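Local coordinates for protein putative glutaryl-CoA dehydrogenase (Thermus thermophilus, PDB 2EBA) that belongs to the acyl-CoA dehydrogenase family of flavoproteins and binds flavin-adenine dinucleotide in an assembly of four chains, at residues M1-Y5 with A6-L10; F273-L277 with A278-L282; N325-K328 with A329-A333. One frame throughout, in Å; residues are numbered along the deposited sequence.

In the fold
The three contacts follow one another along the chain. None nests in or crosses another. Interactions 1 and 2 close local turns, while interaction 3 lies within one helix. Interaction 1 is the turn at the N terminus, before helix 13-29. It lies against helices 235-269 and 281-309 and reaches the second subunit. Interaction 2 comes much later, in the loop joining helix 235-269 to helix 281-309. It lines the adenine end of a bound flavin-adenine dinucleotide and also touches the second subunit. Interaction 3 is part of helix 315-340, the helix after 281-309. Its side chains pack on helices 235-269, 281-309 and 351-361. Its centre is about 24 Å from that of interaction 2.

Interaction 1 of 3, residues M1-Y5 with A6-L10; sequences MLDFY and ALEDL
The carboxylate of D3 takes two backbone N-H groups where a type I beta turn, D3 to A6, leads into the 3-10 segment 7-10. L7 N donates to D3 OD1 at 2.9 Å, and E8 N donates to D3 OD2 at 2.8 Å. Both are met on the syn side, each a little out of the carboxylate plane. A chi1 of -167° swings the D3 carboxylate away from its own backbone N and toward these donors. One bond on each oxygen limits rotation of the group. The closing bond of the beta turn, from A6 N to D3 O, is weak at 3.4 Å. The 3-10 turn then starts with D9 N bonded to A6 O.

The E8 side chain comes back beside D3. Its OE1 lies 3.4 Å from D3 OD2. This like-charge approach is probably eased by the two N-H groups on D3 and by the M1 amino group near E8. Y5 points its hydroxyl elsewhere, to Q317 O of the second subunit. L7 packs on L299 of helix 281-309. M1 runs alongside E8 in the opposite sense, and M1 CG rests 3.6 Å from E8 OE2.

Interaction 2 of 3, residues F273-L277 with A278-L282; sequences FGEPL and AKKQL. With FAD (flavin-adenine dinucleotide), chain K.
E275 lies across the K280 side chain, with its OE2 3.3 Å from K280 CE. The two chains cross obliquely. Their charges form a long salt bridge, 3.7 Å from E275 OE2 to K280 NZ. The other oxygen, OE1, faces K279 NZ at 4.0 Å, also long, so E275 serves a small network of two lysines. A water donates to both E275 OE2 and K279 O. K280 NZ has a firmer partner in T272 O. Bends at chi2 and chi4 curl the K280 chain past the adenine toward E275, and its CE comes to 3.3 Å from N6A of flavin-adenine dinucleotide. L277 packs its methyls against the ribose side of the same ligand, with its CG 3.6 Å from O4B. F273 CD1 meets N6A at 3.7 Å. These three residues belong to the pocket round the adenosine part of the ligand, which the third subunit completes.

The backbone folds with K279 N bonded to P276 O at 2.9 Å and K280 N to L277 O. K280 is the N-cap residue of helix 281-309. The loop thus joins that helix to helix 235-269, where A278 packs on A267 and K268.

Interaction 3 of 3, residues N325-K328 with A329-A333; sequences NVWK and ALQAA
Helix 315-340 belongs to the helical C-terminal domain of this acyl-CoA dehydrogenase family protein. In it W327 and Q331, one turn apart, stack face on face. The Q331 amide lies over one face of the W327 indole, with the two planes 15° apart. Q331 CD sits 3.3 Å above the ring plane, offset toward the rim. Further back, Q331 CG makes a CH-pi contact, 3.7 Å from the centroid of the six-membered ring and nearly on its normal. With chi1 at -177°, the W327 indole swings away from its own backbone N and along the helix flank that Q331 follows. L330 meets the same ring from another side. Its CD2 is at the indole edge, near the ring plane, 3.8 Å from W327 CZ3.

The helix backbone sets the spacing of these residues. Q331 N donates to W327 O at 2.8 Å, and L330 N donates to V326 O at 2.8 Å. A329 N and A332 N make the equivalent bonds to N325 O and K328 O.

Other parts of the fold close round this turn. W327 also meets H368 edge to face and lies at a shallow angle to Y362. K328 NZ makes salt bridges with E296 of its own chain and with E296 of the second subunit, so its ammonium group bridges two chains. A329 and L330 pack on L358, and A332 packs on M290. This i to i+4 pairing along a helix is set in the antiparallel helical bundle that characterises the C-terminal domain of the family.

Interaction 1 of 3, residues M1-Y5 with A6-L10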
ATOM      1  N   MET A   1     -20.536 -17.917  13.202  1.00 16.32           N
ATOM      2  CA  MET A   1     -19.610 -17.279  12.218  1.00 15.43           C
ATOM      3  C   MET A   1     -18.912 -16.064  12.838  1.00 16.35           C
ATOM      4  O   MET A   1     -19.372 -15.522  13.843  1.00 18.90           O
ATOM      5  CB  MET A   1     -20.385 -16.827  10.978  1.00 11.05           C
ATOM      6  CG  MET A   1     -21.450 -15.795  11.269  1.00  7.87           C
ATOM      7  SD  MET A   1     -22.372 -15.362   9.845  1.00  1.54           S
ATOM      8  CE  MET A   1     -21.345 -14.289   8.998  1.00  1.54           C
ATOM      9  N   LEU A   2     -17.798 -15.653  12.243  1.00 14.90           N
ATOM     10  CA  LEU A   2     -17.063 -14.491  12.711  1.00 14.93           C
ATOM     11  C   LEU A   2     -17.990 -13.281  12.508  1.00 15.17           C
ATOM     12  O   LEU A   2     -18.481 -13.039  11.407  1.00 15.18           O
ATOM     13  CB  LEU A   2     -15.769 -14.334  11.902  1.00 13.24           C
ATOM     14  CG  LEU A   2     -14.925 -13.071  12.091  1.00 12.64           C
ATOM     15  CD1 LEU A   2     -14.420 -12.981  13.517  1.00 13.12           C
ATOM     16  CD2 LEU A   2     -13.762 -13.100  11.116  1.00 12.81           C
ATOM     17  N   ASP A   3     -18.228 -12.521  13.566  1.00 14.79           N
ATOM     18  CA  ASP A   3     -19.129 -11.386  13.461  1.00 14.68           C
ATOM     19  C   ASP A   3     -18.789 -10.333  14.505  1.00 15.32           C
ATOM     20  O   ASP A   3     -19.411 -10.274  15.560  1.00 15.61           O
ATOM     21  CB  ASP A   3     -20.554 -11.893  13.656  1.00 14.93           C
ATOM     22  CG  ASP A   3     -21.593 -10.888  13.264  1.00 14.60           C
ATOM     23  OD1 ASP A   3     -21.259  -9.916  12.570  1.00 16.37           O
ATOM     24  OD2 ASP A   3     -22.762 -11.084  13.639  1.00 15.54           O
ATOM     25  N   PHE A   4     -17.814  -9.487  14.191  1.00 14.59           N
ATOM     26  CA  PHE A   4     -17.371  -8.453  15.111  1.00 13.00           C
ATOM     27  C   PHE A   4     -18.407  -7.357  15.364  1.00 12.20           C
ATOM     28  O   PHE A   4     -18.445  -6.790  16.452  1.00 11.40           O
ATOM     29  CB  PHE A   4     -16.062  -7.834  14.602  1.00 12.50           C
ATOM     30  CG  PHE A   4     -15.414  -6.882  15.575  1.00 12.75           C
ATOM     31  CD1 PHE A   4     -15.145  -7.270  16.886  1.00 12.92           C
ATOM     32  CD2 PHE A   4     -15.051  -5.603  15.176  1.00 12.51           C
ATOM     33  CE1 PHE A   4     -14.529  -6.398  17.778  1.00 11.55           C
ATOM     34  CE2 PHE A   4     -14.433  -4.727  16.067  1.00 12.97           C
ATOM     35  CZ  PHE A   4     -14.175  -5.129  17.365  1.00 11.22           C
ATOM     36  N   TYR A   5     -19.240  -7.055  14.374  1.00 12.86           N
ATOM     37  CA  TYR A   5     -20.252  -6.010  14.516  1.00 12.69           C
ATOM     38  C   TYR A   5     -21.658  -6.550  14.726  1.00 13.62           C
ATOM     39  O   TYR A   5     -22.647  -5.843  14.507  1.00 14.32           O
ATOM     40  CB  TYR A   5     -20.219  -5.075  13.297  1.00 12.17           C
ATOM     41  CG  TYR A   5     -19.317  -3.860  13.439  1.00 10.40           C
ATOM     42  CD1 TYR A   5     -18.197  -3.879  14.275  1.00  9.35           C
ATOM     43  CD2 TYR A   5     -19.569  -2.695  12.716  1.00 12.02           C
ATOM     44  CE1 TYR A   5     -17.349  -2.761  14.390  1.00  9.88           C
ATOM     45  CE2 TYR A   5     -18.724  -1.570  12.821  1.00 10.94           C
ATOM     46  CZ  TYR A   5     -17.619  -1.616  13.658  1.00  9.05           C
ATOM     47  OH  TYR A   5     -16.781  -0.527  13.759  1.00  7.56           O
ATOM     48  N   ALA A   6     -21.733  -7.808  15.159  1.00 14.06           N
ATOM     49  CA  ALA A   6     -22.987  -8.503  15.435  1.00 14.55           C
ATOM     50  C   ALA A   6     -24.069  -8.304  14.381  1.00 15.01           C
ATOM     51  O   ALA A   6     -25.216  -7.985  14.718  1.00 14.66           O
ATOM     52  CB  ALA A   6     -23.536  -8.091  16.809  1.00 14.16           C
ATOM     53  N   LEU A   7     -23.707  -8.525  13.119  1.00 16.41           N
ATOM     54  CA  LEU A   7     -24.648  -8.392  12.031  1.00 18.20           C
ATOM     55  C   LEU A   7     -25.656  -9.536  12.078  1.00 18.07           C
ATOM     56  O   LEU A   7     -26.682  -9.473  11.401  1.00 18.38           O
ATOM     57  CB  LEU A   7     -23.935  -8.441  10.677  1.00 19.74           C
ATOM     58  CG  LEU A   7     -23.418  -7.178   9.971  1.00 23.64           C
ATOM     59  CD1 LEU A   7     -23.835  -5.890  10.686  1.00 23.68           C
ATOM     60  CD2 LEU A   7     -21.914  -7.261   9.889  1.00 24.86           C
ATOM     61  N   GLU A   8     -25.387 -10.583  12.857  1.00 17.78           N
ATOM     62  CA  GLU A   8     -26.355 -11.660  12.900  1.00 18.93           C
ATOM     63  C   GLU A   8     -27.637 -11.156  13.514  1.00 18.65           C
ATOM     64  O   GLU A   8     -28.706 -11.735  13.302  1.00 18.11           O
ATOM     65  CB  GLU A   8     -25.804 -12.826  13.661  1.00 21.07           C
ATOM     66  CG  GLU A   8     -24.808 -13.518  12.804  1.00 25.26           C
ATOM     67  CD  GLU A   8     -24.126 -14.646  13.516  1.00 27.66           C
ATOM     68  OE1 GLU A   8     -23.261 -14.379  14.379  1.00 28.72           O
ATOM     69  OE2 GLU A   8     -24.472 -15.809  13.227  1.00 30.76           O
ATOM     70  N   ASP A   9     -27.539 -10.071  14.282  1.00 18.35           N
ATOM     71  CA  ASP A   9     -28.727  -9.499  14.896  1.00 18.19           C
ATOM     72  C   ASP A   9     -29.623  -9.006  13.810  1.00 17.58           C
ATOM     73  O   ASP A   9     -30.838  -8.862  13.997  1.00 17.57           O
ATOM     74  CB  ASP A   9     -28.358  -8.343  15.793  1.00 16.03           C
ATOM     75  CG  ASP A   9     -27.714  -8.811  17.072  1.00 16.54           C
ATOM     76  OD1 ASP A   9     -27.791 -10.034  17.349  1.00 16.80           O
ATOM     77  OD2 ASP A   9     -27.139  -7.982  17.810  1.00 18.26           O
ATOM     78  N   LEU A  10     -29.025  -8.763  12.654  1.00 17.18           N
ATOM     79  CA  LEU A  10     -29.773  -8.252  11.531  1.00 16.50           C
ATOM     80  C   LEU A  10     -30.292  -9.350  10.599  1.00 16.65           C
ATOM     81  O   LEU A  10     -30.804  -9.055   9.510  1.00 16.87           O
ATOM     82  CB  LEU A  10     -28.921  -7.272  10.732  1.00 14.22           C
ATOM     83  CG  LEU A  10     -28.374  -6.064  11.475  1.00 14.05           C
ATOM     84  CD1 LEU A  10     -27.456  -5.339  10.521  1.00 15.03           C
ATOM     85  CD2 LEU A  10     -29.481  -5.143  11.936  1.00 14.84           C
TER

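Interaction 2 of 3, residues F273-L277 with A278-L282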
ATOM      1  N   PHE A 273      11.468 -15.204  21.262  1.00 31.65           N
ATOM      2  CA  PHE A 273      11.996 -14.088  22.057  1.00 29.53           C
ATOM      3  C   PHE A 273      11.107 -13.823  23.187  1.00 30.48           C
ATOM      4  O   PHE A 273      10.782 -12.748  23.575  1.00 30.82           O
ATOM      5  CB  PHE A 273      12.146 -12.835  21.196  1.00 25.50           C
ATOM      6  CG  PHE A 273      13.180 -12.999  20.180  1.00 24.81           C
ATOM      7  CD1 PHE A 273      12.818 -13.117  18.871  1.00 25.51           C
ATOM      8  CD2 PHE A 273      14.524 -13.032  20.527  1.00 23.85           C
ATOM      9  CE1 PHE A 273      13.733 -13.256  17.901  1.00 24.02           C
ATOM     10  CE2 PHE A 273      15.473 -13.175  19.560  1.00 23.14           C
ATOM     11  CZ  PHE A 273      15.076 -13.281  18.230  1.00 22.57           C
ATOM     12  N   GLY A 274      10.664 -15.012  23.542  1.00 29.75           N
ATOM     13  CA  GLY A 274       9.717 -15.228  24.620  1.00 31.03           C
ATOM     14  C   GLY A 274       8.391 -14.764  24.893  1.00 33.20           C
ATOM     15  O   GLY A 274       8.147 -14.609  26.064  1.00 30.93           O
ATOM     16  N   GLU A 275       7.636 -14.449  23.888  1.00 27.97           N
ATOM     17  CA  GLU A 275       6.258 -14.079  24.169  1.00 27.81           C
ATOM     18  C   GLU A 275       5.613 -14.756  23.004  1.00 26.49           C
ATOM     19  O   GLU A 275       6.316 -15.207  22.111  1.00 26.10           O
ATOM     20  CB  GLU A 275       5.996 -12.557  24.140  1.00 28.59           C
ATOM     21  CG  GLU A 275       6.821 -11.811  23.149  1.00 29.68           C
ATOM     22  CD  GLU A 275       6.820 -10.332  23.482  1.00 28.55           C
ATOM     23  OE1 GLU A 275       6.458 -10.004  24.638  1.00 30.56           O
ATOM     24  OE2 GLU A 275       7.169  -9.494  22.621  1.00 28.62           O
ATOM     25  N   PRO A 276       4.280 -14.849  22.984  1.00 26.62           N
ATOM     26  CA  PRO A 276       3.636 -15.513  21.843  1.00 25.53           C
ATOM     27  C   PRO A 276       3.725 -14.676  20.587  1.00 24.22           C
ATOM     28  O   PRO A 276       3.899 -13.457  20.663  1.00 22.35           O
ATOM     29  CB  PRO A 276       2.193 -15.670  22.300  1.00 25.20           C
ATOM     30  CG  PRO A 276       2.309 -15.697  23.764  1.00 26.19           C
ATOM     31  CD  PRO A 276       3.320 -14.637  24.074  1.00 24.91           C
ATOM     32  N   LEU A 277       3.614 -15.341  19.447  1.00 23.59           N
ATOM     33  CA  LEU A 277       3.635 -14.659  18.183  1.00 23.05           C
ATOM     34  C   LEU A 277       2.464 -13.681  18.205  1.00 21.72           C
ATOM     35  O   LEU A 277       2.535 -12.608  17.605  1.00 21.43           O
ATOM     36  CB  LEU A 277       3.432 -15.697  17.147  1.00 23.76           C
ATOM     37  CG  LEU A 277       4.180 -15.724  15.796  1.00 24.82           C
ATOM     38  CD1 LEU A 277       5.397 -14.784  15.745  1.00 25.41           C
ATOM     39  CD2 LEU A 277       4.643 -17.162  15.536  1.00 24.34           C
ATOM     40  N   ALA A 278       1.392 -14.051  18.908  1.00 19.80           N
ATOM     41  CA  ALA A 278       0.202 -13.198  18.969  1.00 19.71           C
ATOM     42  C   ALA A 278       0.390 -11.893  19.750  1.00 19.73           C
ATOM     43  O   ALA A 278      -0.455 -10.990  19.687  1.00 19.63           O
ATOM     44  CB  ALA A 278      -0.961 -13.970  19.553  1.00 17.94           C
ATOM     45  N   LYS A 279       1.500 -11.787  20.478  1.00 19.98           N
ATOM     46  CA  LYS A 279       1.771 -10.593  21.268  1.00 20.34           C
ATOM     47  C   LYS A 279       2.668  -9.591  20.560  1.00 19.53           C
ATOM     48  O   LYS A 279       2.910  -8.518  21.088  1.00 20.81           O
ATOM     49  CB  LYS A 279       2.399 -10.979  22.607  1.00 20.48           C
ATOM     50  CG  LYS A 279       2.323  -9.893  23.644  1.00 21.70           C
ATOM     51  CD  LYS A 279       2.932 -10.344  24.954  1.00 22.15           C
ATOM     52  CE  LYS A 279       2.914  -9.215  25.973  1.00 23.84           C
ATOM     53  NZ  LYS A 279       3.530  -9.603  27.265  1.00 25.09           N
ATOM     54  N   LYS A 280       3.162  -9.927  19.375  1.00 18.68           N
ATOM     55  CA  LYS A 280       4.018  -9.003  18.645  1.00 17.79           C
ATOM     56  C   LYS A 280       3.185  -7.962  17.910  1.00 17.14           C
ATOM     57  O   LYS A 280       2.160  -8.295  17.311  1.00 15.85           O
ATOM     58  CB  LYS A 280       4.903  -9.778  17.660  1.00 18.65           C
ATOM     59  CG  LYS A 280       5.859 -10.775  18.315  1.00 18.82           C
ATOM     60  CD  LYS A 280       6.754 -10.097  19.326  1.00 19.75           C
ATOM     61  CE  LYS A 280       7.925 -10.973  19.758  1.00 21.19           C
ATOM     62  NZ  LYS A 280       7.546 -12.306  20.299  1.00 22.77           N
ATOM     63  N   GLN A 281       3.626  -6.703  17.959  1.00 16.42           N
ATOM     64  CA  GLN A 281       2.926  -5.588  17.325  1.00 17.03           C
ATOM     65  C   GLN A 281       2.774  -5.796  15.824  1.00 15.50           C
ATOM     66  O   GLN A 281       1.735  -5.467  15.243  1.00 14.40           O
ATOM     67  CB  GLN A 281       3.658  -4.252  17.596  1.00 16.71           C
ATOM     68  CG  GLN A 281       3.599  -3.789  19.070  1.00 16.88           C
ATOM     69  CD  GLN A 281       3.852  -2.300  19.251  1.00 16.43           C
ATOM     70  OE1 GLN A 281       3.402  -1.713  20.251  1.00 16.13           O
ATOM     71  NE2 GLN A 281       4.577  -1.675  18.292  1.00 16.26           N
ATOM     72  N   LEU A 282       3.791  -6.358  15.188  1.00 15.44           N
ATOM     73  CA  LEU A 282       3.680  -6.533  13.756  1.00 15.30           C
ATOM     74  C   LEU A 282       2.694  -7.662  13.371  1.00 15.31           C
ATOM     75  O   LEU A 282       2.066  -7.552  12.279  1.00 14.69           O
ATOM     76  CB  LEU A 282       5.073  -6.719  13.119  1.00 14.25           C
ATOM     77  CG  LEU A 282       5.917  -5.432  13.194  1.00 15.65           C
ATOM     78  CD1 LEU A 282       7.368  -5.817  12.952  1.00 12.51           C
ATOM     79  CD2 LEU A 282       5.473  -4.376  12.164  1.00 14.13           C
TER
HETATM   80  PA  FAD K3001       8.182 -18.293  12.939  1.00 21.17           P
HETATM   81  O1A FAD K3001       7.245 -18.805  13.996  1.00 22.49           O
HETATM   82  O2A FAD K3001       9.622 -17.960  13.240  1.00 22.79           O
HETATM   83  O5B FAD K3001       7.459 -17.018  12.246  1.00 21.70           O
HETATM   84  C5B FAD K3001       6.170 -16.912  11.918  1.00 23.31           C
HETATM   85  C4B FAD K3001       5.599 -15.536  11.673  1.00 24.80           C
HETATM   86  O4B FAD K3001       6.015 -14.578  12.874  1.00 22.19           O
HETATM   87  C3B FAD K3001       6.627 -14.787  10.665  1.00 21.37           C
HETATM   88  O3B FAD K3001       5.845 -13.770  10.065  1.00 20.54           O
HETATM   89  C2B FAD K3001       7.648 -13.897  11.443  1.00 22.29           C
HETATM   90  O2B FAD K3001       7.905 -12.712  10.820  1.00 21.50           O
HETATM   91  C1B FAD K3001       6.798 -13.517  12.613  1.00 21.19           C
HETATM   92  N9A FAD K3001       7.741 -13.266  13.800  1.00 18.23           N
HETATM   93  C8A FAD K3001       8.567 -14.205  14.323  1.00 22.26           C
HETATM   94  N7A FAD K3001       9.221 -13.597  15.347  1.00 22.16           N
HETATM   95  C5A FAD K3001       8.793 -12.245  15.435  1.00 21.61           C
HETATM   96  C6A FAD K3001       9.123 -11.141  16.270  1.00 20.14           C
HETATM   97  N6A FAD K3001      10.028 -11.265  17.241  1.00 19.25           N
HETATM   98  N1A FAD K3001       8.482  -9.952  16.062  1.00 21.55           N
HETATM   99  C2A FAD K3001       7.530  -9.814  15.064  1.00 22.27           C
HETATM  100  N3A FAD K3001       7.213 -10.841  14.251  1.00 21.51           N
HETATM  101  C4A FAD K3001       7.825 -12.088  14.417  1.00 22.26           C
HETATM  102  N1  FAD K3001      16.184 -23.143   7.814  1.00 28.17           N
HETATM  103  C2  FAD K3001      17.500 -23.525   7.908  1.00 29.85           C
HETATM  104  O2  FAD K3001      18.139 -23.325   8.963  1.00 31.40           O
HETATM  105  N3  FAD K3001      18.115 -24.130   6.850  1.00 28.52           N
HETATM  106  C4  FAD K3001      17.438 -24.371   5.684  1.00 26.69           C
HETATM  107  O4  FAD K3001      18.031 -24.932   4.751  1.00 24.45           O
HETATM  108  C4X FAD K3001      16.080 -23.990   5.561  1.00 26.39           C
HETATM  109  N5  FAD K3001      15.357 -24.228   4.405  1.00 26.14           N
HETATM  110  C5X FAD K3001      14.024 -23.874   4.307  1.00 26.61           C
HETATM  111  C6  FAD K3001      13.302 -24.150   3.117  1.00 26.02           C
HETATM  112  C7  FAD K3001      11.929 -23.804   3.014  1.00 26.23           C
HETATM  113  C7M FAD K3001      11.232 -24.135   1.718  1.00 26.07           C
HETATM  114  C8  FAD K3001      11.263 -23.167   4.110  1.00 27.31           C
HETATM  115  C8M FAD K3001       9.801 -22.768   4.078  1.00 26.66           C
HETATM  116  C9  FAD K3001      11.980 -22.895   5.285  1.00 26.86           C
HETATM  117  C9A FAD K3001      13.373 -23.239   5.420  1.00 26.68           C
HETATM  118  N10 FAD K3001      14.114 -22.989   6.586  1.00 25.82           N
HETATM  119  C10 FAD K3001      15.445 -23.357   6.668  1.00 26.79           C
HETATM  120  C1' FAD K3001      13.506 -22.356   7.758  1.00 25.86           C
HETATM  121  C2' FAD K3001      13.153 -20.907   7.564  1.00 24.22           C
HETATM  122  O2' FAD K3001      14.324 -20.126   7.758  1.00 23.15           O
HETATM  123  C3' FAD K3001      12.048 -20.608   8.540  1.00 24.49           C
HETATM  124  O3' FAD K3001      10.805 -20.981   7.945  1.00 24.33           O
HETATM  125  C4' FAD K3001      11.968 -19.145   8.965  1.00 23.69           C
HETATM  126  O4' FAD K3001      12.881 -18.918  10.044  1.00 23.85           O
HETATM  127  C5' FAD K3001      10.583 -18.810   9.453  1.00 23.90           C
HETATM  128  O5' FAD K3001      10.439 -19.308  10.764  1.00 24.46           O
HETATM  129  P   FAD K3001       9.292 -20.339  11.226  1.00 23.47           P
HETATM  130  O1P FAD K3001       8.776 -21.101  10.039  1.00 24.48           O
HETATM  131  O2P FAD K3001       9.828 -21.169  12.364  1.00 23.78           O
HETATM  132  O3P FAD K3001       8.114 -19.349  11.713  1.00 23.80           O
HETATM  133  O   HOH W   1       5.679  -7.106  21.620  1.00 29.66           O

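Interaction 3 of 3, residues N325-K328 with A329-A333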
ATOM      1  N   ASN A 325     -14.380  -6.955  -1.452  1.00 11.17           N
ATOM      2  CA  ASN A 325     -14.292  -8.172  -0.661  1.00 10.16           C
ATOM      3  C   ASN A 325     -13.279  -9.204  -1.139  1.00 10.02           C
ATOM      4  O   ASN A 325     -12.557  -9.789  -0.335  1.00  7.88           O
ATOM      5  CB  ASN A 325     -15.679  -8.825  -0.531  1.00  8.37           C
ATOM      6  CG  ASN A 325     -16.651  -7.972   0.271  1.00  9.74           C
ATOM      7  OD1 ASN A 325     -17.781  -8.385   0.546  1.00  8.41           O
ATOM      8  ND2 ASN A 325     -16.215  -6.777   0.651  1.00  4.62           N
ATOM      9  N   VAL A 326     -13.222  -9.450  -2.438  1.00 10.80           N
ATOM     10  CA  VAL A 326     -12.275 -10.438  -2.942  1.00 11.50           C
ATOM     11  C   VAL A 326     -10.837  -9.950  -2.750  1.00 12.31           C
ATOM     12  O   VAL A 326      -9.971 -10.716  -2.324  1.00  9.98           O
ATOM     13  CB  VAL A 326     -12.570 -10.778  -4.440  1.00 11.86           C
ATOM     14  CG1 VAL A 326     -11.557 -11.794  -4.975  1.00  8.34           C
ATOM     15  CG2 VAL A 326     -13.998 -11.338  -4.564  1.00  9.99           C
ATOM     16  N   TRP A 327     -10.599  -8.669  -3.030  1.00 12.56           N
ATOM     17  CA  TRP A 327      -9.281  -8.081  -2.886  1.00 14.15           C
ATOM     18  C   TRP A 327      -8.803  -8.274  -1.461  1.00 14.86           C
ATOM     19  O   TRP A 327      -7.676  -8.709  -1.218  1.00 14.71           O
ATOM     20  CB  TRP A 327      -9.337  -6.584  -3.180  1.00 16.92           C
ATOM     21  CG  TRP A 327      -8.015  -5.905  -3.122  1.00 20.06           C
ATOM     22  CD1 TRP A 327      -7.769  -4.627  -2.701  1.00 20.93           C
ATOM     23  CD2 TRP A 327      -6.762  -6.425  -3.583  1.00 22.22           C
ATOM     24  NE1 TRP A 327      -6.443  -4.319  -2.877  1.00 22.57           N
ATOM     25  CE2 TRP A 327      -5.801  -5.403  -3.419  1.00 22.44           C
ATOM     26  CE3 TRP A 327      -6.357  -7.660  -4.124  1.00 24.20           C
ATOM     27  CZ2 TRP A 327      -4.455  -5.573  -3.780  1.00 24.58           C
ATOM     28  CZ3 TRP A 327      -5.009  -7.834  -4.483  1.00 22.70           C
ATOM     29  CH2 TRP A 327      -4.081  -6.793  -4.308  1.00 23.72           C
ATOM     30  N   LYS A 328      -9.677  -7.936  -0.521  1.00 15.18           N
ATOM     31  CA  LYS A 328      -9.375  -8.047   0.902  1.00 14.33           C
ATOM     32  C   LYS A 328      -9.090  -9.479   1.305  1.00 13.94           C
ATOM     33  O   LYS A 328      -8.140  -9.738   2.029  1.00 14.56           O
ATOM     34  CB  LYS A 328     -10.528  -7.470   1.736  1.00 13.01           C
ATOM     35  CG  LYS A 328     -10.631  -5.963   1.616  1.00 14.57           C
ATOM     36  CD  LYS A 328     -11.854  -5.382   2.289  1.00 13.95           C
ATOM     37  CE  LYS A 328     -11.896  -3.895   2.053  1.00 12.49           C
ATOM     38  NZ  LYS A 328     -13.106  -3.316   2.693  1.00 13.47           N
ATOM     39  N   ALA A 329      -9.906 -10.412   0.830  1.00 12.34           N
ATOM     40  CA  ALA A 329      -9.706 -11.811   1.149  1.00 11.77           C
ATOM     41  C   ALA A 329      -8.395 -12.313   0.527  1.00 11.18           C
ATOM     42  O   ALA A 329      -7.702 -13.125   1.119  1.00  8.20           O
ATOM     43  CB  ALA A 329     -10.891 -12.643   0.649  1.00 11.92           C
ATOM     44  N   LEU A 330      -8.060 -11.849  -0.670  1.00 11.48           N
ATOM     45  CA  LEU A 330      -6.812 -12.277  -1.283  1.00 12.05           C
ATOM     46  C   LEU A 330      -5.659 -11.694  -0.451  1.00 12.30           C
ATOM     47  O   LEU A 330      -4.707 -12.387  -0.106  1.00 10.97           O
ATOM     48  CB  LEU A 330      -6.713 -11.797  -2.746  1.00 11.44           C
ATOM     49  CG  LEU A 330      -5.434 -12.154  -3.526  1.00  8.56           C
ATOM     50  CD1 LEU A 330      -5.233 -13.666  -3.599  1.00  7.05           C
ATOM     51  CD2 LEU A 330      -5.518 -11.594  -4.909  1.00  8.13           C
ATOM     52  N   GLN A 331      -5.751 -10.422  -0.102  1.00 13.39           N
ATOM     53  CA  GLN A 331      -4.688  -9.823   0.686  1.00 13.93           C
ATOM     54  C   GLN A 331      -4.548 -10.531   2.041  1.00 12.87           C
ATOM     55  O   GLN A 331      -3.446 -10.779   2.518  1.00 11.17           O
ATOM     56  CB  GLN A 331      -4.975  -8.338   0.888  1.00 16.93           C
ATOM     57  CG  GLN A 331      -4.969  -7.517  -0.395  1.00 22.94           C
ATOM     58  CD  GLN A 331      -5.510  -6.102  -0.184  1.00 28.23           C
ATOM     59  OE1 GLN A 331      -6.721  -5.895  -0.022  1.00 31.27           O
ATOM     60  NE2 GLN A 331      -4.611  -5.118  -0.171  1.00 29.75           N
ATOM     61  N   ALA A 332      -5.671 -10.878   2.655  1.00 12.76           N
ATOM     62  CA  ALA A 332      -5.651 -11.538   3.952  1.00 12.30           C
ATOM     63  C   ALA A 332      -5.087 -12.942   3.880  1.00 12.13           C
ATOM     64  O   ALA A 332      -4.470 -13.413   4.826  1.00 12.42           O
ATOM     65  CB  ALA A 332      -7.054 -11.577   4.540  1.00 12.80           C
ATOM     66  N   ALA A 333      -5.307 -13.619   2.761  1.00 11.06           N
ATOM     67  CA  ALA A 333      -4.802 -14.978   2.605  1.00 11.64           C
ATOM     68  C   ALA A 333      -3.280 -14.948   2.538  1.00  9.98           C
ATOM     69  O   ALA A 333      -2.602 -15.798   3.114  1.00  9.50           O
ATOM     70  CB  ALA A 333      -5.392 -15.624   1.341  1.00  9.40           C
TER